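PDB 3HZ2: Beta/gama crystallin family protein from Methanosarcina acetivorans, which binds two calcium ions in a single betagamma-crystallin domain built from two Greek-key motifs. Local coordinates for residues Thr21-Gly26 and Ile51-Arg56; Ala3-Tyr8 and Ile38-Gly43; Gly14-Asp19 and Ala27-Asn32. One frame throughout, in Å; residues are numbered along the deposited sequence.

Interaction 1: Thr21-Gly26 and Ile51-Arg56; sequences TSDQPG and INYGGR
P25 and Y53 hold this contact between two loops of the crystallin domain. Their side chains lie side by side and point the same way. The phenol end of Y53 does most of the touching. Its OH sits 3.2 Å from P25 N, in contact but not hydrogen-bonded: the proline nitrogen has no proton, and its lone pair is taken up in the peptide bond. The same OH is 3.5 Å from P25 CD and 3.5 Å from D23 CB. Further back on the ring, Y53 CZ lies 3.7 Å from P25 CA. The ring meets the proline backbone obliquely. Y53 CG stands anti to its carbonyl carbon (chi1 -44°), and this sends the ring back to the proline although the start of the side chain does not aim there.

One backbone hydrogen bond fixes the two loops next to the ring. N52 N gives its proton to P25 O over 2.9 Å, nearly straight at 175°. This bond and the Y53 ring form the close part of the contact.

The outer side is looser. N52 OD1 comes only to 3.9 Å from P25 CB, and both residues are exposed. The I51 side chain leads away from the proline. An alanine in place of Y53 would probably leave P25 and D23 CB without the phenol end that packs on them, open a gap between the loops and take R82's cation-pi partner away.

This surface contact joins a loop of the first Greek-key range, after strand 17-20, to one of the second, before strand 56-60. Strand 80-83 runs beside both. D23 OD1 accepts a hydrogen bond from Q83 N, Q24 pairs with F81 through the backbone, and R82 makes a cation-pi contact with Y53.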
ATOM      1  N   THR A  21      -0.738   7.743   7.557  1.00 13.53           N
ATOM      2  CA  THR A  21      -1.914   8.581   7.733  1.00 14.66           C
ATOM      3  C   THR A  21      -1.783   9.770   6.786  1.00 15.28           C
ATOM      4  O   THR A  21      -2.629  10.664   6.763  1.00 16.86           O
ATOM      5  CB  THR A  21      -2.048   9.084   9.184  1.00 14.72           C
ATOM      6  OG1 THR A  21      -0.823   9.705   9.596  1.00 15.27           O
ATOM      7  CG2 THR A  21      -2.373   7.925  10.114  1.00 14.59           C
ATOM      8  N   SER A  22      -0.711   9.761   5.999  1.00 14.97           N
ATOM      9  CA  SER A  22      -0.445  10.817   5.025  1.00 14.50           C
ATOM     10  C   SER A  22       0.113  10.179   3.757  1.00 15.00           C
ATOM     11  O   SER A  22       0.517   9.015   3.770  1.00 14.61           O
ATOM     12  CB  SER A  22       0.554  11.835   5.590  1.00 15.79           C
ATOM     13  OG  SER A  22       1.780  11.219   5.934  1.00 17.59           O
ATOM     14  N   ASP A  23       0.141  10.939   2.667  1.00 14.66           N
ATOM     15  CA  ASP A  23       0.626  10.419   1.394  1.00 15.22           C
ATOM     16  C   ASP A  23       2.096  10.005   1.409  1.00 13.92           C
ATOM     17  O   ASP A  23       2.921  10.624   2.079  1.00 13.39           O
ATOM     18  CB  ASP A  23       0.356  11.441   0.288  1.00 15.96           C
ATOM     19  CG  ASP A  23      -1.125  11.736   0.130  1.00 18.45           C
ATOM     20  OD1 ASP A  23      -1.950  10.982   0.702  1.00 19.40           O
ATOM     21  OD2 ASP A  23      -1.470  12.710  -0.565  1.00 19.14           O
ATOM     22  N   GLN A  24       2.410   8.950   0.657  1.00 13.50           N
ATOM     23  CA  GLN A  24       3.764   8.406   0.595  1.00 12.02           C
ATOM     24  C   GLN A  24       4.301   8.300  -0.833  1.00 12.74           C
ATOM     25  O   GLN A  24       4.072   7.302  -1.517  1.00 11.69           O
ATOM     26  CB  GLN A  24       3.779   7.013   1.233  1.00 11.22           C
ATOM     27  CG  GLN A  24       3.320   6.979   2.683  1.00 12.60           C
ATOM     28  CD  GLN A  24       4.230   7.769   3.595  1.00 13.76           C
ATOM     29  OE1 GLN A  24       5.450   7.678   3.488  1.00 13.18           O
ATOM     30  NE2 GLN A  24       3.644   8.538   4.506  1.00 14.35           N
ATOM     31  N   PRO A  25       5.044   9.317  -1.295  1.00 13.17           N
ATOM     32  CA  PRO A  25       5.589   9.282  -2.656  1.00 14.11           C
ATOM     33  C   PRO A  25       6.706   8.258  -2.835  1.00 15.03           C
ATOM     34  O   PRO A  25       7.185   8.045  -3.949  1.00 14.92           O
ATOM     35  CB  PRO A  25       6.066  10.715  -2.867  1.00 14.88           C
ATOM     36  CG  PRO A  25       6.519  11.109  -1.495  1.00 15.27           C
ATOM     37  CD  PRO A  25       5.415  10.568  -0.610  1.00 13.80           C
ATOM     38  N   GLY A  26       7.108   7.627  -1.735  1.00 13.70           N
ATOM     39  CA  GLY A  26       8.159   6.627  -1.789  1.00 15.30           C
ATOM     40  C   GLY A  26       7.730   5.289  -1.205  1.00 16.08           C
ATOM     41  O   GLY A  26       8.554   4.393  -1.027  1.00 16.57           O
ATOM     42  N   ILE A  51       7.705   5.330  -8.045  1.00 11.50           N
ATOM     43  CA  ILE A  51       7.758   6.371  -7.025  1.00 12.92           C
ATOM     44  C   ILE A  51       7.142   7.641  -7.600  1.00 12.31           C
ATOM     45  O   ILE A  51       6.950   7.755  -8.814  1.00 11.03           O
ATOM     46  CB  ILE A  51       9.204   6.683  -6.563  1.00 15.64           C
ATOM     47  CG1 ILE A  51      10.031   7.200  -7.738  1.00 18.26           C
ATOM     48  CG2 ILE A  51       9.844   5.439  -5.958  1.00 15.31           C
ATOM     49  CD1 ILE A  51      11.380   7.741  -7.321  1.00 20.80           C
ATOM     50  N   ASN A  52       6.821   8.584  -6.728  1.00 12.11           N
ATOM     51  CA  ASN A  52       6.224   9.843  -7.151  1.00 12.21           C
ATOM     52  C   ASN A  52       4.959   9.649  -7.975  1.00 12.11           C
ATOM     53  O   ASN A  52       4.715  10.371  -8.941  1.00 11.41           O
ATOM     54  CB  ASN A  52       7.243  10.666  -7.938  1.00 14.88           C
ATOM     55  CG  ASN A  52       8.412  11.095  -7.082  1.00 16.91           C
ATOM     56  OD1 ASN A  52       8.223  11.582  -5.971  1.00 17.54           O
ATOM     57  ND2 ASN A  52       9.627  10.924  -7.596  1.00 17.42           N
ATOM     58  N   TYR A  53       4.168   8.653  -7.589  1.00 10.91           N
ATOM     59  CA  TYR A  53       2.898   8.356  -8.241  1.00  9.92           C
ATOM     60  C   TYR A  53       2.995   8.142  -9.749  1.00 10.92           C
ATOM     61  O   TYR A  53       2.225   8.711 -10.529  1.00  9.35           O
ATOM     62  CB  TYR A  53       1.910   9.474  -7.905  1.00 10.92           C
ATOM     63  CG  TYR A  53       1.980   9.844  -6.436  1.00 11.31           C
ATOM     64  CD1 TYR A  53       2.315  11.138  -6.036  1.00 12.67           C
ATOM     65  CD2 TYR A  53       1.791   8.878  -5.446  1.00 10.00           C
ATOM     66  CE1 TYR A  53       2.467  11.456  -4.683  1.00 12.92           C
ATOM     67  CE2 TYR A  53       1.942   9.187  -4.093  1.00  8.36           C
ATOM     68  CZ  TYR A  53       2.282  10.475  -3.721  1.00 10.09           C
ATOM     69  OH  TYR A  53       2.458  10.787  -2.391  1.00 11.17           O
ATOM     70  N   GLY A  54       3.940   7.299 -10.153  1.00  9.65           N
ATOM     71  CA  GLY A  54       4.112   7.017 -11.566  1.00 10.24           C
ATOM     72  C   GLY A  54       3.645   5.624 -11.946  1.00 11.06           C
ATOM     73  O   GLY A  54       3.497   4.744 -11.088  1.00 12.44           O
ATOM     74  N   GLY A  55       3.405   5.426 -13.239  1.00 11.35           N
ATOM     75  CA  GLY A  55       2.961   4.133 -13.730  1.00 11.08           C
ATOM     76  C   GLY A  55       1.519   3.770 -13.432  1.00 10.87           C
ATOM     77  O   GLY A  55       0.691   4.625 -13.120  1.00 10.42           O
ATOM     78  N   ARG A  56       1.224   2.479 -13.532  1.00 10.82           N
ATOM     79  CA  ARG A  56      -0.114   1.962 -13.288  1.00 10.50           C
ATOM     80  C   ARG A  56      -0.486   2.084 -11.817  1.00 10.73           C
ATOM     81  O   ARG A  56       0.388   2.151 -10.955  1.00 11.35           O
ATOM     82  CB  ARG A  56      -0.182   0.499 -13.722  1.00 13.32           C
ATOM     83  CG  ARG A  56      -0.002   0.301 -15.216  1.00 14.83           C
ATOM     84  CD  ARG A  56       0.197  -1.168 -15.556  1.00 19.00           C
ATOM     85  NE  ARG A  56       1.520  -1.639 -15.161  1.00 20.90           N
ATOM     86  CZ  ARG A  56       1.934  -2.894 -15.297  1.00 23.80           C
ATOM     87  NH1 ARG A  56       1.124  -3.807 -15.815  1.00 24.19           N
ATOM     88  NH2 ARG A  56       3.161  -3.234 -14.924  1.00 25.82           N
TER

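Interaction 2: Ala3-Tyr8 and Ile38-Gly43; sequences AEVIVY and IKVKSG
A classic beta bulge marks the pairing of strands 4-8 and 37-42, neighbours in the four-stranded sheet of this Greek-key domain. Across the bulge, K41 and S42 both face E4. E4 O receives two backbone donors: S42 N at 3.2 Å, and a weak, bent bond from K41 N. E4 N returns a bond to S42 O. Past the bulge the ladder is regular and antiparallel, the two strands running 168° apart in direction. I6 and K39 form a hydrogen-bonded pair, bonding in both directions. V5 with V40 and V7 with I38 are non-hydrogen-bonded pairs.

V5, V7, I38 and V40 share the buried face. V5 CG2 and I38 CG2 are 3.5 Å apart, tighter than usual for two methyl groups, and the two side chains cross obliquely. V5 CG2 is anti to the backbone N, which turns it across the strand toward I38. W45 and F81, from the second sheet, cover V5 on this side, so the face belongs to the core between the sheets.

The other face carries E4, I6, K39 and S42. K41 runs alongside E4, carbon against carbon, with K41 CG 4.1 Å from E4 CG. Their ionisable ends stay apart; the E4 carboxylate lies instead against that of D19, and one of the two is perhaps protonated. Near the far end, the extended K39 chain crosses the phenol end of Y8, with K39 CD 3.3 Å from Y8 OH. F13 meets both: edge-to-face with Y8, and by a cation-pi contact with K39.

G43 has a positive phi, and a side chain there would strike A3 CB. S42 OG is hydrogen-bonded to A2 O. One water donates to this same OG at 2.7 Å and to E4 OE2 at 3.2 Å, joining the two side chains.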
ATOM      1  N   ALA A   3      -8.275   9.026   7.205  1.00 25.78           N
ATOM      2  CA  ALA A   3      -7.748   7.962   6.355  1.00 21.19           C
ATOM      3  C   ALA A   3      -6.465   7.364   6.923  1.00 18.60           C
ATOM      4  O   ALA A   3      -5.577   8.083   7.382  1.00 17.31           O
ATOM      5  CB  ALA A   3      -7.500   8.494   4.949  1.00 21.87           C
ATOM      6  N   GLU A   4      -6.372   6.040   6.893  1.00 16.38           N
ATOM      7  CA  GLU A   4      -5.195   5.355   7.406  1.00 14.52           C
ATOM      8  C   GLU A   4      -5.004   4.012   6.721  1.00 11.98           C
ATOM      9  O   GLU A   4      -5.966   3.300   6.457  1.00 10.96           O
ATOM     10  CB  GLU A   4      -5.318   5.142   8.913  1.00 15.89           C
ATOM     11  CG  GLU A   4      -4.121   4.437   9.528  1.00 17.98           C
ATOM     12  CD  GLU A   4      -4.255   4.266  11.026  1.00 20.41           C
ATOM     13  OE1 GLU A   4      -3.264   3.860  11.669  1.00 20.32           O
ATOM     14  OE2 GLU A   4      -5.353   4.533  11.559  1.00 21.68           O
ATOM     15  N   VAL A   5      -3.755   3.672   6.434  1.00 10.28           N
ATOM     16  CA  VAL A   5      -3.457   2.405   5.783  1.00  9.31           C
ATOM     17  C   VAL A   5      -2.146   1.861   6.322  1.00 10.16           C
ATOM     18  O   VAL A   5      -1.205   2.618   6.559  1.00 10.90           O
ATOM     19  CB  VAL A   5      -3.348   2.571   4.237  1.00 10.82           C
ATOM     20  CG1 VAL A   5      -2.231   3.550   3.883  1.00  8.43           C
ATOM     21  CG2 VAL A   5      -3.095   1.220   3.581  1.00  8.91           C
ATOM     22  N   ILE A   6      -2.098   0.551   6.546  1.00  9.78           N
ATOM     23  CA  ILE A   6      -0.881  -0.082   7.025  1.00  8.85           C
ATOM     24  C   ILE A   6      -0.417  -1.056   5.948  1.00  9.36           C
ATOM     25  O   ILE A   6      -1.186  -1.897   5.476  1.00  8.88           O
ATOM     26  CB  ILE A   6      -1.106  -0.852   8.348  1.00  9.59           C
ATOM     27  CG1 ILE A   6      -1.843   0.036   9.355  1.00 10.27           C
ATOM     28  CG2 ILE A   6       0.246  -1.263   8.936  1.00  8.71           C
ATOM     29  CD1 ILE A   6      -2.071  -0.617  10.705  1.00 12.41           C
ATOM     30  N   VAL A   7       0.837  -0.918   5.543  1.00  9.42           N
ATOM     31  CA  VAL A   7       1.408  -1.778   4.517  1.00  8.64           C
ATOM     32  C   VAL A   7       2.418  -2.715   5.163  1.00  8.59           C
ATOM     33  O   VAL A   7       3.092  -2.346   6.127  1.00  7.51           O
ATOM     34  CB  VAL A   7       2.094  -0.945   3.412  1.00  9.17           C
ATOM     35  CG1 VAL A   7       1.045  -0.135   2.658  1.00  8.25           C
ATOM     36  CG2 VAL A   7       3.139  -0.011   4.027  1.00 10.17           C
ATOM     37  N   TYR A   8       2.520  -3.928   4.633  1.00  9.25           N
ATOM     38  CA  TYR A   8       3.432  -4.916   5.196  1.00  8.20           C
ATOM     39  C   TYR A   8       4.358  -5.548   4.176  1.00  8.92           C
ATOM     40  O   TYR A   8       3.994  -5.741   3.015  1.00  5.85           O
ATOM     41  CB  TYR A   8       2.643  -6.025   5.885  1.00  8.47           C
ATOM     42  CG  TYR A   8       1.667  -5.535   6.922  1.00  9.31           C
ATOM     43  CD1 TYR A   8       0.445  -4.973   6.548  1.00  8.99           C
ATOM     44  CD2 TYR A   8       1.953  -5.648   8.281  1.00  8.67           C
ATOM     45  CE1 TYR A   8      -0.469  -4.541   7.503  1.00 10.37           C
ATOM     46  CE2 TYR A   8       1.045  -5.220   9.246  1.00 12.10           C
ATOM     47  CZ  TYR A   8      -0.164  -4.669   8.851  1.00 11.05           C
ATOM     48  OH  TYR A   8      -1.071  -4.261   9.805  1.00 10.65           O
ATOM     49  N   ILE A  38      -1.782  -5.559   2.798  1.00  8.54           N
ATOM     50  CA  ILE A  38      -2.214  -4.219   3.163  1.00  7.68           C
ATOM     51  C   ILE A  38      -3.489  -4.222   3.998  1.00  8.34           C
ATOM     52  O   ILE A  38      -4.346  -5.089   3.835  1.00  7.81           O
ATOM     53  CB  ILE A  38      -2.508  -3.379   1.889  1.00  9.22           C
ATOM     54  CG1 ILE A  38      -1.269  -3.319   0.993  1.00  8.09           C
ATOM     55  CG2 ILE A  38      -2.975  -1.976   2.278  1.00  8.79           C
ATOM     56  CD1 ILE A  38      -1.536  -2.736  -0.389  1.00  8.63           C
ATOM     57  N   LYS A  39      -3.603  -3.238   4.883  1.00  9.45           N
ATOM     58  CA  LYS A  39      -4.795  -3.080   5.711  1.00  8.26           C
ATOM     59  C   LYS A  39      -5.271  -1.639   5.595  1.00  8.46           C
ATOM     60  O   LYS A  39      -4.633  -0.732   6.123  1.00  8.78           O
ATOM     61  CB  LYS A  39      -4.496  -3.377   7.181  1.00  9.61           C
ATOM     62  CG  LYS A  39      -4.311  -4.839   7.527  1.00  8.87           C
ATOM     63  CD  LYS A  39      -4.169  -4.993   9.035  1.00  7.96           C
ATOM     64  CE  LYS A  39      -3.776  -6.401   9.436  1.00  9.20           C
ATOM     65  NZ  LYS A  39      -3.659  -6.502  10.929  1.00  9.39           N
ATOM     66  N   VAL A  40      -6.379  -1.419   4.891  1.00  8.84           N
ATOM     67  CA  VAL A  40      -6.912  -0.070   4.763  1.00  9.45           C
ATOM     68  C   VAL A  40      -7.894   0.119   5.915  1.00  8.16           C
ATOM     69  O   VAL A  40      -9.015  -0.383   5.872  1.00  9.04           O
ATOM     70  CB  VAL A  40      -7.654   0.133   3.424  1.00  9.45           C
ATOM     71  CG1 VAL A  40      -8.226   1.546   3.357  1.00  8.14           C
ATOM     72  CG2 VAL A  40      -6.697  -0.096   2.258  1.00 10.67           C
ATOM     73  N   LYS A  41      -7.454   0.828   6.947  1.00 10.40           N
ATOM     74  CA  LYS A  41      -8.271   1.076   8.129  1.00 11.89           C
ATOM     75  C   LYS A  41      -9.426   2.016   7.818  1.00 12.73           C
ATOM     76  O   LYS A  41     -10.542   1.836   8.311  1.00 10.26           O
ATOM     77  CB  LYS A  41      -7.409   1.679   9.242  1.00 13.82           C
ATOM     78  CG  LYS A  41      -6.158   0.875   9.572  1.00 18.22           C
ATOM     79  CD  LYS A  41      -6.503  -0.519  10.072  1.00 22.30           C
ATOM     80  CE  LYS A  41      -7.288  -0.456  11.375  1.00 25.11           C
ATOM     81  NZ  LYS A  41      -7.693  -1.807  11.856  1.00 28.18           N
ATOM     82  N   SER A  42      -9.151   3.022   6.997  1.00 13.35           N
ATOM     83  CA  SER A  42     -10.164   3.997   6.620  1.00 13.93           C
ATOM     84  C   SER A  42      -9.730   4.789   5.397  1.00 14.30           C
ATOM     85  O   SER A  42      -8.534   4.961   5.146  1.00 15.00           O
ATOM     86  CB  SER A  42     -10.432   4.949   7.788  1.00 16.06           C
ATOM     87  OG  SER A  42      -9.213   5.449   8.310  1.00 20.91           O
ATOM     88  N   GLY A  43     -10.712   5.273   4.643  1.00 14.21           N
ATOM     89  CA  GLY A  43     -10.425   6.039   3.447  1.00 13.74           C
ATOM     90  C   GLY A  43     -10.107   5.129   2.280  1.00 13.98           C
ATOM     91  O   GLY A  43     -10.031   3.909   2.437  1.00 14.07           O
TER
HETATM   92  O   HOH W   1      -8.490   4.553  10.796  1.00 31.84           O

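Interaction 3: Gly14-Asp19 and Ala27-Asn32; sequences GGKSFD and AGDNLN
The F18 side chain swings out with CG opposite the backbone N (chi1 -176°), which sends its ring to the loop at G28 and D29. K16 also starts with CG opposite its own N, but bends at chi2 (67°) and chi4. The two bends bring the ammonium group round to D29.

G28 CA lies over one face of the F18 ring, 4.0 Å from the centroid and 19° off the ring normal, in a CH-pi contact. D29 N lies over the same face, also offset toward the rim, 3.8 Å from F18 CD1. Beside it, D29 CB touches the same CD1, while the D29 carboxylate stands almost perpendicular to the ring plane. A side chain at G28 would collide with F18 CD2, and its backbone angles call for glycine.

L31 fills the space between F18 and K16. L31 CD1 packs on F18 CB at 3.5 Å, and L31 CD2 rests against K16 CG at 3.9 Å. L31 also touches V7 of strand 4-8, so the leucine ties the loop to the sheet.

K16 NZ grips D29 twice. It gives a hydrogen bond to the backbone D29 O at 3.1 Å, from above the carbonyl plane, and forms a salt bridge with D29 OD1 at 3.3 Å. The K16 and D29 side chains cross at about a right angle.

K16 N is hydrogen-bonded to E9 OE2, and E9, with K34, is a ligand of one calcium ion. Held at both carbonyl and carboxylate, the ammonium group is probably fixed in place, and the salt bridge would limit turning of the carboxylate. The lysine charge probably offsets that of the exposed aspartate, while F18 and L31 add apolar contacts where the loop folds back on strand 17-20 in the first Greek-key motif.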
ATOM      1  N   GLY A  14       3.107  -9.793   7.523  1.00  8.88           N
ATOM      2  CA  GLY A  14       4.371 -10.047   8.190  1.00  9.50           C
ATOM      3  C   GLY A  14       5.480  -9.098   7.781  1.00  9.07           C
ATOM      4  O   GLY A  14       5.304  -8.266   6.886  1.00  8.53           O
ATOM      5  N   GLY A  15       6.625  -9.223   8.451  1.00 10.00           N
ATOM      6  CA  GLY A  15       7.775  -8.385   8.153  1.00  9.05           C
ATOM      7  C   GLY A  15       7.654  -6.928   8.557  1.00 10.05           C
ATOM      8  O   GLY A  15       6.853  -6.569   9.423  1.00  9.64           O
ATOM      9  N   LYS A  16       8.469  -6.086   7.931  1.00 10.30           N
ATOM     10  CA  LYS A  16       8.460  -4.654   8.206  1.00 12.93           C
ATOM     11  C   LYS A  16       7.085  -4.094   7.855  1.00 13.31           C
ATOM     12  O   LYS A  16       6.474  -4.507   6.870  1.00 11.67           O
ATOM     13  CB  LYS A  16       9.533  -3.952   7.362  1.00 14.26           C
ATOM     14  CG  LYS A  16       9.618  -2.445   7.567  1.00 18.78           C
ATOM     15  CD  LYS A  16      10.104  -2.095   8.967  1.00 23.48           C
ATOM     16  CE  LYS A  16      10.075  -0.591   9.213  1.00 27.07           C
ATOM     17  NZ  LYS A  16      10.903   0.151   8.221  1.00 29.46           N
ATOM     18  N   SER A  17       6.589  -3.173   8.673  1.00 12.17           N
ATOM     19  CA  SER A  17       5.292  -2.570   8.406  1.00 11.90           C
ATOM     20  C   SER A  17       5.397  -1.066   8.562  1.00 11.21           C
ATOM     21  O   SER A  17       6.318  -0.563   9.209  1.00 10.23           O
ATOM     22  CB  SER A  17       4.225  -3.118   9.358  1.00 11.45           C
ATOM     23  OG  SER A  17       4.429  -2.667  10.683  1.00 12.78           O
ATOM     24  N   PHE A  18       4.460  -0.349   7.955  1.00 10.61           N
ATOM     25  CA  PHE A  18       4.438   1.106   8.032  1.00 11.33           C
ATOM     26  C   PHE A  18       2.997   1.573   8.131  1.00 12.38           C
ATOM     27  O   PHE A  18       2.167   1.230   7.292  1.00 11.24           O
ATOM     28  CB  PHE A  18       5.080   1.728   6.789  1.00 13.02           C
ATOM     29  CG  PHE A  18       5.170   3.228   6.845  1.00 13.94           C
ATOM     30  CD1 PHE A  18       6.075   3.849   7.700  1.00 15.10           C
ATOM     31  CD2 PHE A  18       4.334   4.020   6.064  1.00 14.29           C
ATOM     32  CE1 PHE A  18       6.147   5.243   7.778  1.00 16.83           C
ATOM     33  CE2 PHE A  18       4.396   5.412   6.133  1.00 15.39           C
ATOM     34  CZ  PHE A  18       5.306   6.025   6.994  1.00 14.14           C
ATOM     35  N   ASP A  19       2.707   2.356   9.164  1.00 12.89           N
ATOM     36  CA  ASP A  19       1.363   2.879   9.379  1.00 14.80           C
ATOM     37  C   ASP A  19       1.317   4.285   8.789  1.00 14.47           C
ATOM     38  O   ASP A  19       1.924   5.208   9.327  1.00 15.61           O
ATOM     39  CB  ASP A  19       1.059   2.929  10.877  1.00 17.16           C
ATOM     40  CG  ASP A  19      -0.412   3.143  11.169  1.00 20.31           C
ATOM     41  OD1 ASP A  19      -1.054   3.935  10.454  1.00 20.41           O
ATOM     42  OD2 ASP A  19      -0.923   2.525  12.126  1.00 24.20           O
ATOM     43  N   ALA A  27       6.437   5.164  -0.904  1.00 14.84           N
ATOM     44  CA  ALA A  27       5.854   3.942  -0.347  1.00 15.82           C
ATOM     45  C   ALA A  27       6.172   3.694   1.126  1.00 17.21           C
ATOM     46  O   ALA A  27       6.021   2.573   1.615  1.00 17.65           O
ATOM     47  CB  ALA A  27       6.270   2.724  -1.182  1.00 15.41           C
ATOM     48  N   GLY A  28       6.612   4.731   1.833  1.00 19.28           N
ATOM     49  CA  GLY A  28       6.904   4.575   3.246  1.00 21.63           C
ATOM     50  C   GLY A  28       8.353   4.340   3.627  1.00 24.55           C
ATOM     51  O   GLY A  28       9.271   4.597   2.847  1.00 25.88           O
ATOM     52  N   ASP A  29       8.545   3.839   4.844  1.00 24.98           N
ATOM     53  CA  ASP A  29       9.872   3.570   5.392  1.00 25.50           C
ATOM     54  C   ASP A  29      10.501   2.272   4.882  1.00 23.37           C
ATOM     55  O   ASP A  29      10.182   1.188   5.365  1.00 23.24           O
ATOM     56  CB  ASP A  29       9.787   3.532   6.921  1.00 28.27           C
ATOM     57  CG  ASP A  29      11.147   3.421   7.584  1.00 32.14           C
ATOM     58  OD1 ASP A  29      11.191   3.332   8.830  1.00 35.21           O
ATOM     59  OD2 ASP A  29      12.171   3.428   6.868  1.00 35.13           O
ATOM     60  N   ASN A  30      11.402   2.396   3.912  1.00 22.13           N
ATOM     61  CA  ASN A  30      12.098   1.246   3.340  1.00 22.11           C
ATOM     62  C   ASN A  30      11.201   0.105   2.868  1.00 20.41           C
ATOM     63  O   ASN A  30      11.558  -1.071   3.001  1.00 19.95           O
ATOM     64  CB  ASN A  30      13.121   0.705   4.343  1.00 27.09           C
ATOM     65  CG  ASN A  30      14.385   1.544   4.396  1.00 31.16           C
ATOM     66  OD1 ASN A  30      15.262   1.312   5.227  1.00 36.56           O
ATOM     67  ND2 ASN A  30      14.487   2.523   3.501  1.00 35.32           N
ATOM     68  N   LEU A  31      10.047   0.443   2.308  1.00 16.17           N
ATOM     69  CA  LEU A  31       9.127  -0.576   1.817  1.00 15.05           C
ATOM     70  C   LEU A  31       8.886  -0.477   0.318  1.00 14.27           C
ATOM     71  O   LEU A  31       7.929  -1.047  -0.199  1.00 13.34           O
ATOM     72  CB  LEU A  31       7.790  -0.488   2.561  1.00 15.92           C
ATOM     73  CG  LEU A  31       7.835  -1.026   3.993  1.00 15.58           C
ATOM     74  CD1 LEU A  31       6.554  -0.669   4.727  1.00 17.06           C
ATOM     75  CD2 LEU A  31       8.035  -2.531   3.956  1.00 16.15           C
ATOM     76  N   ASN A  32       9.746   0.254  -0.382  1.00 13.96           N
ATOM     77  CA  ASN A  32       9.597   0.377  -1.824  1.00 13.05           C
ATOM     78  C   ASN A  32       9.895  -0.976  -2.472  1.00 12.82           C
ATOM     79  O   ASN A  32      10.919  -1.603  -2.190  1.00 11.03           O
ATOM     80  CB  ASN A  32      10.541   1.446  -2.370  1.00 15.90           C
ATOM     81  CG  ASN A  32      10.479   1.553  -3.876  1.00 16.54           C
ATOM     82  OD1 ASN A  32       9.437   1.305  -4.484  1.00 16.05           O
ATOM     83  ND2 ASN A  32      11.593   1.935  -4.489  1.00 18.64           N
TER

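From the N terminus, strand 4-8 comes first. Its partner, strand 37-42, arrives about thirty residues later, so interaction 2 closes the first Greek-key range. Interaction 3 falls within that span: it folds the loop after strand 17-20 back on the strand itself. Strand 17-20 lies beside strand 4-8, where V7 O and F18 N probably bond, and V7 CG2 packs on L31 CD1. Interaction 1 crosses both of the others. It reaches from 21-26 to 51-56, and so links the first Greek-key range to the second. Q24 of interaction 1 also packs on F18 of interaction 3, and T21 on E4 of interaction 2.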